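Local coordinates for extracellular solute-binding protein, family 1 (Bifidobacterium longum subsp. infantis ATCC 15697, PDB 3QUF), which probably captures a solute, perhaps a sugar, outside the cell membrane and delivers it to an ABC-type importer, at residues 204-207 against 211-214; 209-212 against 217-220. One frame throughout, in Å; residues are numbered along the deposited sequence.

Interaction 1 (204-207 against 211-214)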
# COMPACT_ATOMS: atom_id res chain seq x y z
N SER A 204 -8.91 11.96 -3.14
CA SER A 204 -7.48 11.67 -3.18
C SER A 204 -7.01 11.31 -1.77
O SER A 204 -7.77 11.48 -0.80
CB SER A 204 -6.67 12.86 -3.72
OG SER A 204 -6.85 14.04 -2.92
N GLY A 205 -5.79 10.77 -1.66
CA GLY A 205 -5.22 10.47 -0.34
C GLY A 205 -5.92 9.30 0.33
O GLY A 205 -6.00 8.22 -0.27
N ASP A 206 -6.41 9.52 1.54
CA ASP A 206 -7.10 8.51 2.30
C ASP A 206 -8.55 8.41 1.82
O ASP A 206 -9.45 9.10 2.34
CB ASP A 206 -6.99 8.84 3.79
CG ASP A 206 -7.46 7.70 4.70
OD1 ASP A 206 -7.80 6.60 4.19
OD2 ASP A 206 -7.50 7.93 5.92
N LEU A 207 -8.77 7.59 0.79
CA LEU A 207 -10.01 7.59 0.03
C LEU A 207 -11.23 7.21 0.84
O LEU A 207 -12.31 7.72 0.59
CB LEU A 207 -9.89 6.74 -1.24
CG LEU A 207 -8.82 7.13 -2.24
CD1 LEU A 207 -8.86 6.08 -3.44
CD2 LEU A 207 -9.01 8.59 -2.76
N ILE A 211 -15.88 7.12 5.66
CA ILE A 211 -16.17 6.02 6.59
C ILE A 211 -15.43 6.22 7.91
O ILE A 211 -16.03 6.12 8.99
CB ILE A 211 -15.91 4.65 5.97
CG1 ILE A 211 -16.90 4.42 4.83
CG2 ILE A 211 -16.06 3.51 7.02
CD1 ILE A 211 -16.58 3.20 3.95
N TRP A 212 -14.15 6.55 7.85
CA TRP A 212 -13.37 6.65 9.09
C TRP A 212 -13.94 7.75 9.98
O TRP A 212 -13.97 7.62 11.20
CB TRP A 212 -11.91 6.93 8.84
CG TRP A 212 -11.19 6.14 7.80
CD1 TRP A 212 -10.20 6.58 7.05
CD2 TRP A 212 -11.33 4.72 7.49
NE1 TRP A 212 -9.72 5.60 6.23
CE2 TRP A 212 -10.40 4.44 6.49
CE3 TRP A 212 -12.17 3.70 7.94
CZ2 TRP A 212 -10.23 3.15 5.94
CZ3 TRP A 212 -12.03 2.43 7.36
CH2 TRP A 212 -11.06 2.18 6.40
N SER A 213 -14.41 8.83 9.36
CA SER A 213 -14.90 9.98 10.13
C SER A 213 -16.37 9.87 10.53
O SER A 213 -16.88 10.76 11.22
CB SER A 213 -14.69 11.26 9.32
OG SER A 213 -15.51 11.23 8.19
N GLY A 214 -17.05 8.80 10.11
CA GLY A 214 -18.45 8.55 10.47
C GLY A 214 -19.45 9.26 9.57
O GLY A 214 -20.66 9.18 9.81
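Trp212 reaches back to the loop that precedes its own short helix to bond Asp206, and this one pair of side chains carries the contact. Walking along from the start of 211-214, Ile211 packs on Tyr198 of helix 188-199. Trp212 comes next. Its CG lies beside the backbone N and anti to the carbonyl carbon (chi1 -47°), which swings the indole toward the 204-207 loop with the pyrrole N-H leading. Trp212 NE1 donates to Asp206 OD1 at 3.0 Å, with 159° at the hydrogen. The acceptor sits almost in the indole plane and the bond bends only moderately, although the carboxylate is turned by 40° against the ring. OD1 is met on its syn side, with the donor somewhat out of the carboxylate plane. Asp206 OD2 stands 3.2 Å from Trp212 CD1, so the carboxylate lies along the NE1-CD1 edge of the indole. Asp206 is itself the centre of an inverse gamma turn. In this solute-binding protein, the bond ties the loop leaving helix 188-199 to the short helix 209-212, near the surface. Trp408, Trp372 and Pro373 also pack on the indole and help fix its place, while Tyr368 of strand 367-368 touches Asp206. Beyond Trp212, Ser213 turns its OG back to hydrogen-bond Ala209 O. Gly214 then leaves the helix with positive phi in a Schellman motif, Gly214 N bonded to Ile211 O at 3.1 Å.

Interaction 2 (209-212 against 217-220); sequences ADIW and TFTK
Ile211 presses its two branches on Phe218 and on the backbone just before it, packing together two short consecutive helices, 209-212 and 218-221, joined by a four-residue connection (213-216) in a solute-binding protein of family 1. The CG2 methyl of Ile211 lies over one face of the Phe218 ring in a CH-pi contact, 4.0 Å from the centroid and 24° off the normal. This Ile211 CG2 is displaced toward the rim, where Phe218 CE2 is its closest ring atom at 3.7 Å. The other branch runs alongside the chain: Ile211 CD1 comes within 3.7 Å of Thr217 O and 3.8 Å of Phe218 CD1. In Ile211, CG1 lies beside the backbone N and CG2 anti to it (chi1 -65°), which sends the CD1 branch to Thr217 O and the CG2 methyl to the ring. Trp212 adds a lighter touch, its CZ3 standing 4.1 Å from Phe218 CZ, the two side chains slanting past each other. An alanine in place of Phe218 would probably leave Ile211 CG2 without the ring face it rests on and open a gap beside Trp212 CZ3. Further out, Trp222 meets the Phe218 ring edge-to-face and also touches Ile211, while Leu404 of helix 397-408 packs against the phenylalanine. Asp405 of that same helix accepts from Phe218 N through OD1 and bonds Thr219 OG1 through OD2, which ties the start of helix 218-221 to helix 397-408. Thr217 is the N-cap of the second helix, its OG1 accepting from Lys220 N at 3.0 Å with an angle of 153° at the hydrogen.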
# COMPACT_ATOMS: atom_id res chain seq x y z
N ALA A 209 -11.88 8.03 3.88
CA ALA A 209 -12.03 8.91 5.05
C ALA A 209 -13.46 9.24 5.49
O ALA A 209 -13.65 9.51 6.69
CB ALA A 209 -11.18 10.21 4.90
N ASP A 210 -14.43 9.26 4.59
CA ASP A 210 -15.86 9.47 4.98
C ASP A 210 -16.30 8.35 5.93
O ASP A 210 -17.02 8.62 6.91
CB ASP A 210 -16.83 9.51 3.78
CG ASP A 210 -16.73 10.80 2.95
OD1 ASP A 210 -16.13 11.77 3.46
OD2 ASP A 210 -17.28 10.85 1.82
N ILE A 211 -15.88 7.12 5.66
CA ILE A 211 -16.17 6.02 6.59
C ILE A 211 -15.43 6.22 7.91
O ILE A 211 -16.03 6.12 8.99
CB ILE A 211 -15.91 4.65 5.97
CG1 ILE A 211 -16.90 4.42 4.83
CG2 ILE A 211 -16.06 3.51 7.02
CD1 ILE A 211 -16.58 3.20 3.95
N TRP A 212 -14.15 6.55 7.85
CA TRP A 212 -13.37 6.65 9.09
C TRP A 212 -13.94 7.75 9.98
O TRP A 212 -13.97 7.62 11.20
CB TRP A 212 -11.91 6.93 8.84
CG TRP A 212 -11.19 6.14 7.80
CD1 TRP A 212 -10.20 6.58 7.05
CD2 TRP A 212 -11.33 4.72 7.49
NE1 TRP A 212 -9.72 5.60 6.23
CE2 TRP A 212 -10.40 4.44 6.49
CE3 TRP A 212 -12.17 3.70 7.94
CZ2 TRP A 212 -10.23 3.15 5.94
CZ3 TRP A 212 -12.03 2.43 7.36
CH2 TRP A 212 -11.06 2.18 6.40
N THR A 217 -20.72 5.11 5.46
CA THR A 217 -20.70 3.73 5.93
C THR A 217 -20.24 2.80 4.81
O THR A 217 -20.26 3.16 3.65
CB THR A 217 -22.10 3.27 6.39
OG1 THR A 217 -23.01 3.26 5.27
CG2 THR A 217 -22.61 4.16 7.55
N PHE A 218 -19.83 1.61 5.17
CA PHE A 218 -19.57 0.57 4.17
C PHE A 218 -20.82 0.26 3.35
O PHE A 218 -20.76 0.04 2.14
CB PHE A 218 -19.02 -0.70 4.84
CG PHE A 218 -17.68 -0.52 5.48
CD1 PHE A 218 -16.52 -0.54 4.71
CD2 PHE A 218 -17.55 -0.34 6.86
CE1 PHE A 218 -15.31 -0.34 5.28
CE2 PHE A 218 -16.33 -0.14 7.44
CZ PHE A 218 -15.18 -0.16 6.65
N THR A 219 -21.99 0.23 4.00
CA THR A 219 -23.22 0.02 3.27
C THR A 219 -23.46 1.05 2.19
O THR A 219 -23.90 0.71 1.10
CB THR A 219 -24.42 -0.03 4.23
OG1 THR A 219 -24.22 -1.15 5.10
CG2 THR A 219 -25.75 -0.20 3.46
N LYS A 220 -23.15 2.31 2.48
CA LYS A 220 -23.33 3.37 1.46
C LYS A 220 -22.30 3.25 0.33
O LYS A 220 -22.65 3.30 -0.86
CB LYS A 220 -23.26 4.77 2.07
CG LYS A 220 -24.51 5.17 2.89
CD LYS A 220 -24.29 6.55 3.57
CE LYS A 220 -25.10 6.76 4.88
NZ LYS A 220 -24.35 7.61 5.92

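How the interactions relate
From the N-terminal side, the chain leaves helix 188-199 and enters the loop holding 204-207. Interaction 1 closes the short loop from there to the end of helix 209-212, with the first half of that helix between its segments. Interaction 2 starts on this helix before interaction 1 has finished and closes the following turn, up to helix 218-221, so the two spans overlap in sequence and neither encloses the other. Both share Ile211 and Trp212, and their centres are about 8 Å apart. Trp212 serves both, through NE1 in interaction 1 and CZ3 in interaction 2. Together they link helix 188-199's exit loop, through helix 209-212, to helix 218-221.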